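Long-range contact in beta-glucosidase (Pseudoalteromonas sp., PDB 3F95), which is the extra C-terminal domain of an exo-1,3/1,4-beta-glucanase that is probably a beta-glucosidase: residues F83-D95 with M126-H139. Numbering follows the deposited sequence. Where two conformers were deposited one is given.
Sequences FSTGYLELKMRID and MADKSWHTLAIPLH
Arg93 CB sits over one face of the Trp131 indole, 3.9 Å from the centroid of the five-membered ring and 16° off its normal, a CH-pi contact; the backbone of Lys91 meets the ring edge. The Arg93 guanidinium turns a face to the indole, but the planes are 42° apart, no parallel stack. The extended start of the arginine chain (CG anti to the backbone N, chi1 175°) runs CB and CD along the indole, and the bend at chi3 turns the guanidinium back over it, NH1 3.4 Å from Trp131 NE1; both are donors, so this is no hydrogen bond. Replacing Trp131 with an alanine would probably leave aliphatic Arg93 without its platform and its guanidinium freer to swing. At the other end, the Tyr87 ring lies obliquely to Pro137, CE1 3.7 Å from Pro137 CB. On the same face Thr133 CG2 crosses Glu89 at CD, Glu89 OE1 accepting from Ser175 N, while Lys91 runs beside Thr133 to a salt bridge with Asp167. The reverse face is mostly apolar: Leu90 CD2 packs on Ile136 CD1 at 3.7 Å, and Met126 CE lies 3.9 Å from Met92 CB. There too, His132 NE2 donates in its ring plane to Asp128 OD1, which also accepts from Ser130 N (an Asx turn). Paired backbone hydrogen bonds at Leu88–Ile136, Leu90–Leu134 and Met92–His132 set the antiparallel register; Leu138 N extends it to Gly86 O. Ile136 and Leu138 touch strands 102-108 and 113-118 of the second sheet, characteristic of a beta-sandwich and consistent with the galactose-binding-domain-like family.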
loop_
_atom_site.group_PDB
_atom_site.type_symbol
_atom_site.label_atom_id
_atom_site.label_comp_id
_atom_site.label_asym_id
_atom_site.label_seq_id
_atom_site.Cartn_x
_atom_site.Cartn_y
_atom_site.Cartn_z
ATOM N N PHE A 83 9.736 3.422 15.102
ATOM C CA PHE A 83 8.440 2.866 14.721
ATOM C C PHE A 83 8.167 1.455 15.199
ATOM O O PHE A 83 7.184 0.863 14.784
ATOM C CB PHE A 83 8.212 2.994 13.204
ATOM C CG PHE A 83 8.343 4.386 12.712
ATOM C CD1 PHE A 83 7.410 5.355 13.088
ATOM C CD2 PHE A 83 9.418 4.751 11.900
ATOM C CE1 PHE A 83 7.536 6.667 12.665
ATOM C CE2 PHE A 83 9.559 6.067 11.462
ATOM C CZ PHE A 83 8.610 7.031 11.841
ATOM N N SER A 84 8.997 0.925 16.104
ATOM C CA SER A 84 8.829 -0.466 16.559
ATOM C C SER A 84 7.441 -0.762 17.140
ATOM O O SER A 84 6.924 -1.866 16.985
ATOM C CB SER A 84 9.933 -0.870 17.544
ATOM O OG SER A 84 9.765 -0.211 18.784
ATOM N N THR A 85 6.837 0.217 17.802
ATOM C CA THR A 85 5.437 0.104 18.227
ATOM C C THR A 85 4.546 1.129 17.528
ATOM O O THR A 85 3.542 1.578 18.090
ATOM C CB THR A 85 5.260 0.249 19.771
ATOM O OG1 THR A 85 6.079 1.324 20.255
ATOM C CG2 THR A 85 5.664 -1.030 20.479
ATOM N N GLY A 86 4.922 1.484 16.303
ATOM C CA GLY A 86 4.211 2.492 15.524
ATOM C C GLY A 86 3.264 1.892 14.492
ATOM O O GLY A 86 2.806 0.744 14.618
ATOM N N TYR A 87 2.989 2.685 13.461
ATOM C CA TYR A 87 1.947 2.396 12.498
ATOM C C TYR A 87 2.419 2.736 11.106
ATOM O O TYR A 87 3.174 3.700 10.913
ATOM C CB TYR A 87 0.721 3.285 12.744
ATOM C CG TYR A 87 0.105 3.068 14.090
ATOM C CD1 TYR A 87 -1.020 2.262 14.226
ATOM C CD2 TYR A 87 0.656 3.661 15.238
ATOM C CE1 TYR A 87 -1.580 2.031 15.461
ATOM C CE2 TYR A 87 0.097 3.432 16.495
ATOM C CZ TYR A 87 -1.024 2.624 16.585
ATOM O OH TYR A 87 -1.600 2.391 17.814
ATOM N N LEU A 88 1.942 1.978 10.131
ATOM C CA LEU A 88 1.922 2.510 8.773
ATOM C C LEU A 88 0.546 3.147 8.598
ATOM O O LEU A 88 -0.470 2.486 8.818
ATOM C CB LEU A 88 2.153 1.402 7.731
ATOM C CG LEU A 88 2.180 1.910 6.271
ATOM C CD1 LEU A 88 3.509 2.633 6.011
ATOM C CD2 LEU A 88 1.968 0.785 5.250
ATOM N N GLU A 89 0.520 4.422 8.231
ATOM C CA GLU A 89 -0.736 5.098 7.935
ATOM C C GLU A 89 -0.850 5.387 6.450
ATOM O O GLU A 89 0.133 5.749 5.800
ATOM C CB GLU A 89 -0.888 6.397 8.738
ATOM C CG GLU A 89 -2.184 7.154 8.417
ATOM C CD GLU A 89 -2.262 8.557 9.032
ATOM O OE1 GLU A 89 -2.420 8.645 10.256
ATOM O OE2 GLU A 89 -2.202 9.564 8.285
ATOM N N LEU A 90 -2.055 5.221 5.909
ATOM C CA LEU A 90 -2.290 5.551 4.510
ATOM C C LEU A 90 -3.751 5.917 4.323
ATOM O O LEU A 90 -4.582 5.565 5.149
ATOM C CB LEU A 90 -1.924 4.368 3.592
ATOM C CG LEU A 90 -2.805 3.094 3.663
ATOM C CD1 LEU A 90 -2.625 2.205 2.412
ATOM C CD2 LEU A 90 -2.527 2.287 4.883
ATOM N N LYS A 91 -4.065 6.644 3.263
ATOM C CA LYS A 91 -5.461 6.784 2.873
ATOM C C LYS A 91 -5.722 5.800 1.725
ATOM O O LYS A 91 -4.867 5.607 0.853
ATOM C CB LYS A 91 -5.778 8.224 2.463
ATOM C CG LYS A 91 -5.529 9.231 3.620
ATOM C CD LYS A 91 -5.859 10.661 3.207
ATOM C CE LYS A 91 -5.653 11.639 4.395
ATOM N NZ LYS A 91 -4.203 11.690 4.763
ATOM N N MET A 92 -6.876 5.152 1.762
ATOM C CA MET A 92 -7.245 4.187 0.710
ATOM C C MET A 92 -8.713 4.372 0.356
ATOM O O MET A 92 -9.527 4.723 1.233
ATOM C CB MET A 92 -6.983 2.768 1.196
ATOM C CG MET A 92 -7.291 1.674 0.158
ATOM S SD MET A 92 -7.112 0.006 0.765
ATOM C CE MET A 92 -5.325 -0.105 0.865
ATOM N N ARG A 93 -9.058 4.152 -0.917
ATOM C CA ARG A 93 -10.444 4.083 -1.358
ATOM C C ARG A 93 -10.554 2.799 -2.185
ATOM O O ARG A 93 -9.753 2.588 -3.108
ATOM C CB ARG A 93 -10.765 5.295 -2.234
ATOM C CG ARG A 93 -12.151 5.282 -2.863
ATOM C CD ARG A 93 -12.375 6.526 -3.726
ATOM N NE ARG A 93 -11.481 6.489 -4.891
ATOM C CZ ARG A 93 -11.255 7.494 -5.733
ATOM N NH1 ARG A 93 -11.854 8.670 -5.571
ATOM N NH2 ARG A 93 -10.415 7.320 -6.750
ATOM N N ILE A 94 -11.506 1.934 -1.867
ATOM C CA ILE A 94 -11.665 0.714 -2.661
ATOM C C ILE A 94 -12.909 0.901 -3.509
ATOM O O ILE A 94 -14.027 0.791 -2.999
ATOM C CB ILE A 94 -11.756 -0.540 -1.773
ATOM C CG1 ILE A 94 -10.489 -0.642 -0.895
ATOM C CG2 ILE A 94 -11.964 -1.837 -2.643
ATOM C CD1 ILE A 94 -10.510 -1.880 0.026
ATOM N N ASP A 95 -12.715 1.222 -4.788
ATOM C CA ASP A 95 -13.870 1.445 -5.665
ATOM C C ASP A 95 -14.437 0.178 -6.297
ATOM O O ASP A 95 -15.606 0.137 -6.666
ATOM C CB ASP A 95 -13.584 2.513 -6.701
ATOM C CG ASP A 95 -12.409 2.164 -7.559
ATOM O OD1 ASP A 95 -11.286 2.053 -7.018
ATOM O OD2 ASP A 95 -12.604 2.012 -8.778
ATOM N N MET A 126 -14.729 -0.297 4.332
ATOM C CA MET A 126 -14.376 0.285 3.039
ATOM C C MET A 126 -15.524 0.293 1.995
ATOM O O MET A 126 -15.393 0.861 0.904
ATOM C CB MET A 126 -13.177 -0.480 2.446
ATOM C CG MET A 126 -11.905 -0.479 3.336
ATOM S SD MET A 126 -11.289 1.158 3.782
ATOM C CE MET A 126 -10.618 1.744 2.226
ATOM N N ALA A 127 -16.643 -0.353 2.327
ATOM C CA ALA A 127 -17.661 -0.722 1.342
ATOM C C ALA A 127 -18.417 0.476 0.781
ATOM O O ALA A 127 -19.080 0.366 -0.265
ATOM C CB ALA A 127 -18.653 -1.739 1.952
ATOM N N ASP A 128 -18.309 1.623 1.452
ATOM C CA ASP A 128 -18.903 2.856 0.928
ATOM C C ASP A 128 -18.155 3.412 -0.309
ATOM O O ASP A 128 -18.614 4.378 -0.916
ATOM C CB ASP A 128 -19.047 3.940 2.011
ATOM C CG ASP A 128 -17.717 4.385 2.603
ATOM O OD1 ASP A 128 -16.652 4.001 2.072
ATOM O OD2 ASP A 128 -17.734 5.138 3.615
ATOM N N LYS A 129 -17.034 2.781 -0.671
ATOM C CA LYS A 129 -16.196 3.207 -1.806
ATOM C C LYS A 129 -15.716 4.653 -1.654
ATOM O O LYS A 129 -15.451 5.340 -2.644
ATOM C CB LYS A 129 -16.927 3.015 -3.147
ATOM C CG LYS A 129 -17.360 1.574 -3.406
ATOM C CD LYS A 129 -18.024 1.416 -4.760
ATOM C CE LYS A 129 -18.418 -0.033 -5.017
ATOM N NZ LYS A 129 -19.537 -0.455 -4.114
ATOM N N SER A 130 -15.605 5.105 -0.408
ATOM C CA SER A 130 -15.094 6.426 -0.090
ATOM C C SER A 130 -13.670 6.296 0.420
ATOM O O SER A 130 -13.236 5.210 0.787
ATOM C CB SER A 130 -15.939 7.096 1.003
ATOM O OG SER A 130 -17.314 7.067 0.672
ATOM N N TRP A 131 -12.963 7.417 0.461
ATOM C CA TRP A 131 -11.638 7.461 1.075
ATOM C C TRP A 131 -11.756 7.260 2.574
ATOM O O TRP A 131 -12.725 7.775 3.197
ATOM C CB TRP A 131 -10.948 8.799 0.822
ATOM C CG TRP A 131 -10.434 8.952 -0.573
ATOM C CD1 TRP A 131 -11.053 9.582 -1.622
ATOM C CD2 TRP A 131 -9.169 8.476 -1.068
ATOM N NE1 TRP A 131 -10.243 9.521 -2.757
ATOM C CE2 TRP A 131 -9.082 8.855 -2.438
ATOM C CE3 TRP A 131 -8.103 7.763 -0.485
ATOM C CZ2 TRP A 131 -7.951 8.552 -3.240
ATOM C CZ3 TRP A 131 -6.976 7.450 -1.293
ATOM C CH2 TRP A 131 -6.920 7.848 -2.650
ATOM N N HIS A 132 -10.805 6.511 3.142
ATOM C CA HIS A 132 -10.625 6.360 4.600
ATOM C C HIS A 132 -9.151 6.400 4.963
ATOM O O HIS A 132 -8.297 5.909 4.208
ATOM C CB HIS A 132 -11.212 5.052 5.111
ATOM C CG HIS A 132 -12.654 4.896 4.755
ATOM N ND1 HIS A 132 -13.659 5.521 5.460
ATOM C CD2 HIS A 132 -13.254 4.252 3.728
ATOM C CE1 HIS A 132 -14.824 5.248 4.894
ATOM N NE2 HIS A 132 -14.607 4.483 3.838
ATOM N N THR A 133 -8.847 6.994 6.106
ATOM C CA THR A 133 -7.497 6.974 6.623
ATOM C C THR A 133 -7.337 5.732 7.503
ATOM O O THR A 133 -8.040 5.565 8.509
ATOM C CB THR A 133 -7.184 8.241 7.439
ATOM O OG1 THR A 133 -7.454 9.380 6.629
ATOM C CG2 THR A 133 -5.726 8.255 7.843
ATOM N N LEU A 134 -6.420 4.854 7.102
ATOM C CA LEU A 134 -6.195 3.588 7.802
ATOM C C LEU A 134 -4.872 3.655 8.568
ATOM O O LEU A 134 -3.832 4.050 7.998
ATOM C CB LEU A 134 -6.167 2.431 6.785
ATOM C CG LEU A 134 -7.387 2.227 5.879
ATOM C CD1 LEU A 134 -7.144 1.038 4.921
ATOM C CD2 LEU A 134 -8.669 1.984 6.751
ATOM N N ALA A 135 -4.909 3.324 9.859
ATOM C CA ALA A 135 -3.698 3.230 10.667
ATOM C C ALA A 135 -3.408 1.759 10.969
ATOM O O ALA A 135 -4.248 1.040 11.495
ATOM C CB ALA A 135 -3.798 4.089 11.972
ATOM N N ILE A 136 -2.234 1.294 10.562
ATOM C CA ILE A 136 -1.920 -0.130 10.684
ATOM C C ILE A 136 -0.811 -0.381 11.705
ATOM O O ILE A 136 0.365 -0.134 11.421
ATOM C CB ILE A 136 -1.543 -0.768 9.314
ATOM C CG1 ILE A 136 -2.686 -0.536 8.313
ATOM C CG2 ILE A 136 -1.264 -2.242 9.506
ATOM C CD1 ILE A 136 -2.333 -0.830 6.858
ATOM N N PRO A 137 -1.186 -0.866 12.904
ATOM C CA PRO A 137 -0.142 -1.094 13.908
ATOM C C PRO A 137 0.845 -2.115 13.361
ATOM O O PRO A 137 0.437 -3.127 12.782
ATOM C CB PRO A 137 -0.892 -1.633 15.123
ATOM C CG PRO A 137 -2.316 -1.932 14.647
ATOM C CD PRO A 137 -2.545 -1.199 13.371
ATOM N N LEU A 138 2.131 -1.819 13.498
ATOM C CA LEU A 138 3.164 -2.686 12.918
ATOM C C LEU A 138 3.405 -3.942 13.746
ATOM O O LEU A 138 3.867 -4.966 13.234
ATOM C CB LEU A 138 4.465 -1.902 12.700
ATOM C CG LEU A 138 4.348 -0.724 11.710
ATOM C CD1 LEU A 138 5.686 -0.021 11.518
ATOM C CD2 LEU A 138 3.772 -1.172 10.351
ATOM N N HIS A 139 3.081 -3.871 15.028
ATOM C CA HIS A 139 3.331 -5.018 15.884
ATOM C C HIS A 139 2.117 -5.489 16.674
ATOM O O HIS A 139 1.440 -4.707 17.332
ATOM C CB HIS A 139 4.542 -4.759 16.758
ATOM C CG HIS A 139 5.822 -4.688 15.978
ATOM N ND1 HIS A 139 6.330 -3.504 15.487
ATOM C CD2 HIS A 139 6.675 -5.657 15.572
ATOM C CE1 HIS A 139 7.452 -3.740 14.835
ATOM N NE2 HIS A 139 7.684 -5.038 14.871
HETATM O O HOH W 1 3.108 -1.345 16.237
HETATM O O HOH W 2 -13.374 2.530 0.253
#